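Local atomic coordinates of foldase protein PrsA (Streptococcus pneumoniae, PDB entry 5TVL), a protein that probably helps secreted proteins fold after translocation, outside the cell, and is assigned peptidyl-prolyl cis-trans isomerase activity. Residues Q123-V136 and A145-D157. Residues are numbered along the deposited sequence; the frame is centred on the assembly and turned at random.
Sequences QIIRLNNEDKAKEV and ADFAQLAKDNSTD
I125 and F147 make the apolar centre of this contact between strand 120-127 and helix 147-154. The methyl CD1 of I125 lies over one face of the F147 ring, off its middle, 3.8 Å from the centroid in a CH-pi contact. F147 turns its ring to the strand because chi1 of -157° sets CG opposite the backbone N, and its CD2 meets CB of Q123 at 3.5 Å. A branched isoleucine suits this place: CG1 of I125 packs on CB of A151 at 3.9 Å, while CG2 faces S155. Alanine, with only a methyl, is consistent with the close approach of 123-127 and helix 147-154, whose axes come within 8.1 Å at 29°. CG2 of V136 from helix 130-139 touches ND2 of N154 at 3.4 Å.

Polar bonds gather where the helix ends. S155, first to leave helical geometry, offers a short hydroxyl that weakly accepts from R126 N. T156 serves twice: its N gives a nearly straight bond (173°) to R126 O, 2.8 Å, and its OG1 donates to N128 OD1 at 2.9 Å, arriving above the amide's carbonyl plane.

R126 lays one guanidinium face over CB of D157, and its NH2 hydrogen-bonds to OH of Y204 of the second subunit. Helix 147-154 thus lies along strand 120-127 of a four-stranded antiparallel sheet, order 2-1-4-3; strand, three helices, then strand 166-169 open the parvulin-type (PpiC) fold.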
loop_
_atom_site.group_PDB
_atom_site.type_symbol
_atom_site.label_atom_id
_atom_site.label_comp_id
_atom_site.label_asym_id
_atom_site.label_seq_id
_atom_site.Cartn_x
_atom_site.Cartn_y
_atom_site.Cartn_z
ATOM N N GLN A 123 18.417 11.979 -15.013
ATOM C CA GLN A 123 19.429 10.935 -14.905
ATOM C C GLN A 123 19.686 10.657 -13.430
ATOM O O GLN A 123 19.924 11.589 -12.662
ATOM C CB GLN A 123 20.717 11.368 -15.603
ATOM C CG GLN A 123 20.555 11.591 -17.101
ATOM C CD GLN A 123 21.747 12.289 -17.723
ATOM O OE1 GLN A 123 22.895 12.025 -17.364
ATOM N NE2 GLN A 123 21.483 13.183 -18.669
ATOM N N ILE A 124 19.628 9.381 -13.042
ATOM C CA ILE A 124 19.818 8.970 -11.645
ATOM C C ILE A 124 21.063 8.100 -11.497
ATOM O O ILE A 124 21.488 7.448 -12.450
ATOM C CB ILE A 124 18.577 8.245 -11.058
ATOM C CG1 ILE A 124 18.215 6.977 -11.848
ATOM C CG2 ILE A 124 17.380 9.187 -11.021
ATOM C CD1 ILE A 124 17.161 6.124 -11.171
ATOM N N ILE A 125 21.644 8.116 -10.297
ATOM C CA ILE A 125 22.789 7.267 -9.941
ATOM C C ILE A 125 22.527 6.641 -8.563
ATOM O O ILE A 125 22.694 7.305 -7.538
ATOM C CB ILE A 125 24.125 8.062 -9.920
ATOM C CG1 ILE A 125 24.323 8.828 -11.234
ATOM C CG2 ILE A 125 25.311 7.129 -9.673
ATOM C CD1 ILE A 125 25.571 9.684 -11.283
ATOM N N ARG A 126 22.113 5.373 -8.548
ATOM C CA ARG A 126 21.909 4.629 -7.296
ATOM C C ARG A 126 23.242 4.066 -6.782
ATOM O O ARG A 126 24.066 3.596 -7.569
ATOM C CB ARG A 126 20.897 3.499 -7.494
ATOM C CG ARG A 126 20.364 2.912 -6.195
ATOM C CD ARG A 126 19.269 1.888 -6.452
ATOM N NE ARG A 126 19.782 0.669 -7.078
ATOM C CZ ARG A 126 19.040 -0.383 -7.426
ATOM N NH1 ARG A 126 17.723 -0.396 -7.218
ATOM N NH2 ARG A 126 19.621 -1.438 -7.993
ATOM N N LEU A 127 23.438 4.114 -5.465
ATOM C CA LEU A 127 24.689 3.698 -4.818
ATOM C C LEU A 127 24.412 2.911 -3.533
ATOM O O LEU A 127 23.401 3.138 -2.861
ATOM C CB LEU A 127 25.537 4.930 -4.500
ATOM C CG LEU A 127 26.216 5.594 -5.710
ATOM C CD1 LEU A 127 25.963 7.096 -5.744
ATOM C CD2 LEU A 127 27.706 5.283 -5.749
ATOM N N ASN A 128 25.317 1.990 -3.203
ATOM C CA ASN A 128 25.197 1.156 -2.002
ATOM C C ASN A 128 25.812 1.823 -0.778
ATOM O O ASN A 128 25.223 1.794 0.296
ATOM C CB ASN A 128 25.842 -0.218 -2.228
ATOM C CG ASN A 128 25.103 -1.042 -3.267
ATOM O OD1 ASN A 128 24.542 -0.498 -4.218
ATOM N ND2 ASN A 128 25.091 -2.359 -3.086
ATOM N N ASN A 129 26.993 2.415 -0.946
ATOM C CA ASN A 129 27.720 3.067 0.146
ATOM C C ASN A 129 27.338 4.547 0.225
ATOM O O ASN A 129 27.102 5.181 -0.805
ATOM C CB ASN A 129 29.231 2.920 -0.089
ATOM C CG ASN A 129 30.059 3.137 1.171
ATOM O OD1 ASN A 129 29.667 3.868 2.083
ATOM N ND2 ASN A 129 31.225 2.502 1.219
ATOM N N GLU A 130 27.283 5.089 1.443
ATOM C CA GLU A 130 27.049 6.526 1.642
ATOM C C GLU A 130 28.293 7.356 1.323
ATOM O O GLU A 130 28.182 8.404 0.680
ATOM C CB GLU A 130 26.583 6.839 3.068
ATOM C CG GLU A 130 26.334 8.329 3.296
ATOM C CD GLU A 130 25.351 8.615 4.410
ATOM O OE1 GLU A 130 25.523 8.056 5.511
ATOM O OE2 GLU A 130 24.413 9.410 4.184
ATOM N N ASP A 131 29.461 6.905 1.788
ATOM C CA ASP A 131 30.729 7.612 1.532
ATOM C C ASP A 131 31.095 7.663 0.044
ATOM O O ASP A 131 31.679 8.650 -0.408
ATOM C CB ASP A 131 31.889 6.996 2.334
ATOM C CG ASP A 131 31.837 7.334 3.825
ATOM O OD1 ASP A 131 31.075 8.238 4.241
ATOM O OD2 ASP A 131 32.583 6.687 4.588
ATOM N N LYS A 132 30.755 6.613 -0.705
ATOM C CA LYS A 132 30.937 6.609 -2.163
ATOM C C LYS A 132 29.967 7.571 -2.868
ATOM O O LYS A 132 30.320 8.157 -3.893
ATOM C CB LYS A 132 30.789 5.195 -2.738
ATOM C CG LYS A 132 31.387 5.035 -4.129
ATOM C CD LYS A 132 30.993 3.714 -4.762
ATOM C CE LYS A 132 31.483 3.633 -6.199
ATOM N NZ LYS A 132 31.050 2.377 -6.870
ATOM N N ALA A 133 28.755 7.719 -2.330
ATOM C CA ALA A 133 27.777 8.687 -2.850
ATOM C C ALA A 133 28.203 10.138 -2.619
ATOM O O ALA A 133 27.951 10.994 -3.468
ATOM C CB ALA A 133 26.403 8.440 -2.245
ATOM N N LYS A 134 28.832 10.411 -1.475
ATOM C CA LYS A 134 29.430 11.727 -1.202
ATOM C C LYS A 134 30.602 12.043 -2.142
ATOM O O LYS A 134 30.809 13.204 -2.512
ATOM C CB LYS A 134 29.892 11.823 0.257
ATOM C CG LYS A 134 28.750 11.844 1.266
ATOM C CD LYS A 134 29.235 12.190 2.667
ATOM C CE LYS A 134 28.076 12.515 3.599
ATOM N NZ LYS A 134 28.535 13.140 4.872
ATOM N N GLU A 135 31.356 11.008 -2.516
ATOM C CA GLU A 135 32.474 11.123 -3.461
ATOM C C GLU A 135 31.995 11.488 -4.869
ATOM O O GLU A 135 32.510 12.427 -5.479
ATOM C CB GLU A 135 33.269 9.808 -3.502
ATOM C CG GLU A 135 34.596 9.870 -4.253
ATOM C CD GLU A 135 35.428 8.600 -4.111
ATOM O OE1 GLU A 135 34.866 7.532 -3.777
ATOM O OE2 GLU A 135 36.656 8.673 -4.342
ATOM N N VAL A 136 31.010 10.743 -5.367
ATOM C CA VAL A 136 30.437 10.963 -6.709
ATOM C C VAL A 136 29.620 12.271 -6.800
ATOM O O VAL A 136 29.559 12.885 -7.872
ATOM C CB VAL A 136 29.589 9.739 -7.163
ATOM C CG1 VAL A 136 28.842 10.010 -8.468
ATOM C CG2 VAL A 136 30.478 8.510 -7.319
ATOM N N ALA A 145 29.891 18.640 -15.564
ATOM C CA ALA A 145 30.324 17.245 -15.515
ATOM C C ALA A 145 29.468 16.352 -16.420
ATOM O O ALA A 145 28.300 16.660 -16.682
ATOM C CB ALA A 145 30.286 16.737 -14.083
ATOM N N ASP A 146 30.059 15.250 -16.887
ATOM C CA ASP A 146 29.359 14.281 -17.752
ATOM C C ASP A 146 28.590 13.265 -16.895
ATOM O O ASP A 146 29.098 12.195 -16.547
ATOM C CB ASP A 146 30.301 13.599 -18.773
ATOM C CG ASP A 146 31.536 12.949 -18.141
ATOM O OD1 ASP A 146 31.794 13.147 -16.933
ATOM O OD2 ASP A 146 32.263 12.244 -18.873
ATOM N N PHE A 147 27.350 13.625 -16.566
ATOM C CA PHE A 147 26.524 12.854 -15.632
ATOM C C PHE A 147 26.176 11.455 -16.152
ATOM O O PHE A 147 25.995 10.528 -15.360
ATOM C CB PHE A 147 25.245 13.626 -15.280
ATOM C CG PHE A 147 24.629 13.213 -13.976
ATOM C CD1 PHE A 147 25.002 13.839 -12.788
ATOM C CD2 PHE A 147 23.682 12.198 -13.930
ATOM C CE1 PHE A 147 24.440 13.459 -11.578
ATOM C CE2 PHE A 147 23.116 11.816 -12.724
ATOM C CZ PHE A 147 23.496 12.446 -11.546
ATOM N N ALA A 148 26.080 11.313 -17.475
ATOM C CA ALA A 148 25.888 10.005 -18.106
ATOM C C ALA A 148 27.067 9.062 -17.851
ATOM O O ALA A 148 26.863 7.870 -17.627
ATOM C CB ALA A 148 25.654 10.166 -19.599
ATOM N N GLN A 149 28.286 9.602 -17.881
ATOM C CA GLN A 149 29.502 8.821 -17.612
ATOM C C GLN A 149 29.593 8.410 -16.143
ATOM O O GLN A 149 29.916 7.260 -15.834
ATOM C CB GLN A 149 30.754 9.619 -18.000
ATOM C CG GLN A 149 32.040 8.801 -18.104
ATOM C CD GLN A 149 32.108 7.915 -19.340
ATOM O OE1 GLN A 149 31.175 7.862 -20.146
ATOM N NE2 GLN A 149 33.226 7.210 -19.496
ATOM N N LEU A 150 29.316 9.356 -15.247
ATOM C CA LEU A 150 29.305 9.084 -13.805
ATOM C C LEU A 150 28.230 8.063 -13.413
ATOM O O LEU A 150 28.407 7.322 -12.444
ATOM C CB LEU A 150 29.132 10.382 -13.008
ATOM C CG LEU A 150 30.290 11.384 -13.106
ATOM C CD1 LEU A 150 29.872 12.742 -12.563
ATOM C CD2 LEU A 150 31.530 10.877 -12.380
ATOM N N ALA A 151 27.127 8.032 -14.164
ATOM C CA ALA A 151 26.123 6.974 -14.035
ATOM C C ALA A 151 26.663 5.642 -14.561
ATOM O O ALA A 151 26.627 4.638 -13.854
ATOM C CB ALA A 151 24.844 7.355 -14.768
ATOM N N LYS A 152 27.172 5.650 -15.796
ATOM C CA LYS A 152 27.698 4.437 -16.451
ATOM C C LYS A 152 28.785 3.703 -15.651
ATOM O O LYS A 152 28.822 2.471 -15.642
ATOM C CB LYS A 152 28.222 4.759 -17.861
ATOM C CG LYS A 152 27.131 4.894 -18.915
ATOM C CD LYS A 152 27.673 5.498 -20.201
ATOM C CE LYS A 152 26.576 5.690 -21.236
ATOM N NZ LYS A 152 27.084 6.343 -22.475
ATOM N N ASP A 153 29.656 4.458 -14.985
ATOM C CA ASP A 153 30.742 3.878 -14.187
ATOM C C ASP A 153 30.280 3.410 -12.800
ATOM O O ASP A 153 30.640 2.312 -12.369
ATOM C CB ASP A 153 31.892 4.884 -14.027
ATOM C CG ASP A 153 32.505 5.304 -15.361
ATOM O OD1 ASP A 153 32.529 4.492 -16.311
ATOM O OD2 ASP A 153 32.972 6.458 -15.456
ATOM N N ASN A 154 29.480 4.234 -12.122
ATOM C CA ASN A 154 29.201 4.072 -10.683
ATOM C C ASN A 154 27.805 3.559 -10.297
ATOM O O ASN A 154 27.639 3.033 -9.194
ATOM C CB ASN A 154 29.446 5.407 -9.969
ATOM C CG ASN A 154 30.795 6.017 -10.314
ATOM O OD1 ASN A 154 31.794 5.307 -10.439
ATOM N ND2 ASN A 154 30.833 7.337 -10.470
ATOM N N SER A 155 26.811 3.706 -11.176
ATOM C CA SER A 155 25.412 3.419 -10.817
ATOM C C SER A 155 25.127 1.921 -10.632
ATOM O O SER A 155 25.386 1.118 -11.531
ATOM C CB SER A 155 24.452 3.998 -11.863
ATOM O OG SER A 155 23.110 3.966 -11.410
ATOM N N THR A 156 24.589 1.569 -9.461
ATOM C CA THR A 156 24.161 0.200 -9.146
ATOM C C THR A 156 22.906 -0.213 -9.921
ATOM O O THR A 156 22.733 -1.396 -10.229
ATOM C CB THR A 156 23.863 0.030 -7.637
ATOM O OG1 THR A 156 24.949 0.551 -6.863
ATOM C CG2 THR A 156 23.642 -1.448 -7.278
ATOM N N ASP A 157 22.029 0.748 -10.209
ATOM C CA ASP A 157 20.814 0.478 -10.981
ATOM C C ASP A 157 21.221 0.113 -12.412
ATOM O O ASP A 157 21.511 0.989 -13.231
ATOM C CB ASP A 157 19.860 1.688 -10.952
ATOM C CG ASP A 157 18.442 1.354 -11.435
ATOM O OD1 ASP A 157 18.226 0.303 -12.078
ATOM O OD2 ASP A 157 17.527 2.160 -11.161
#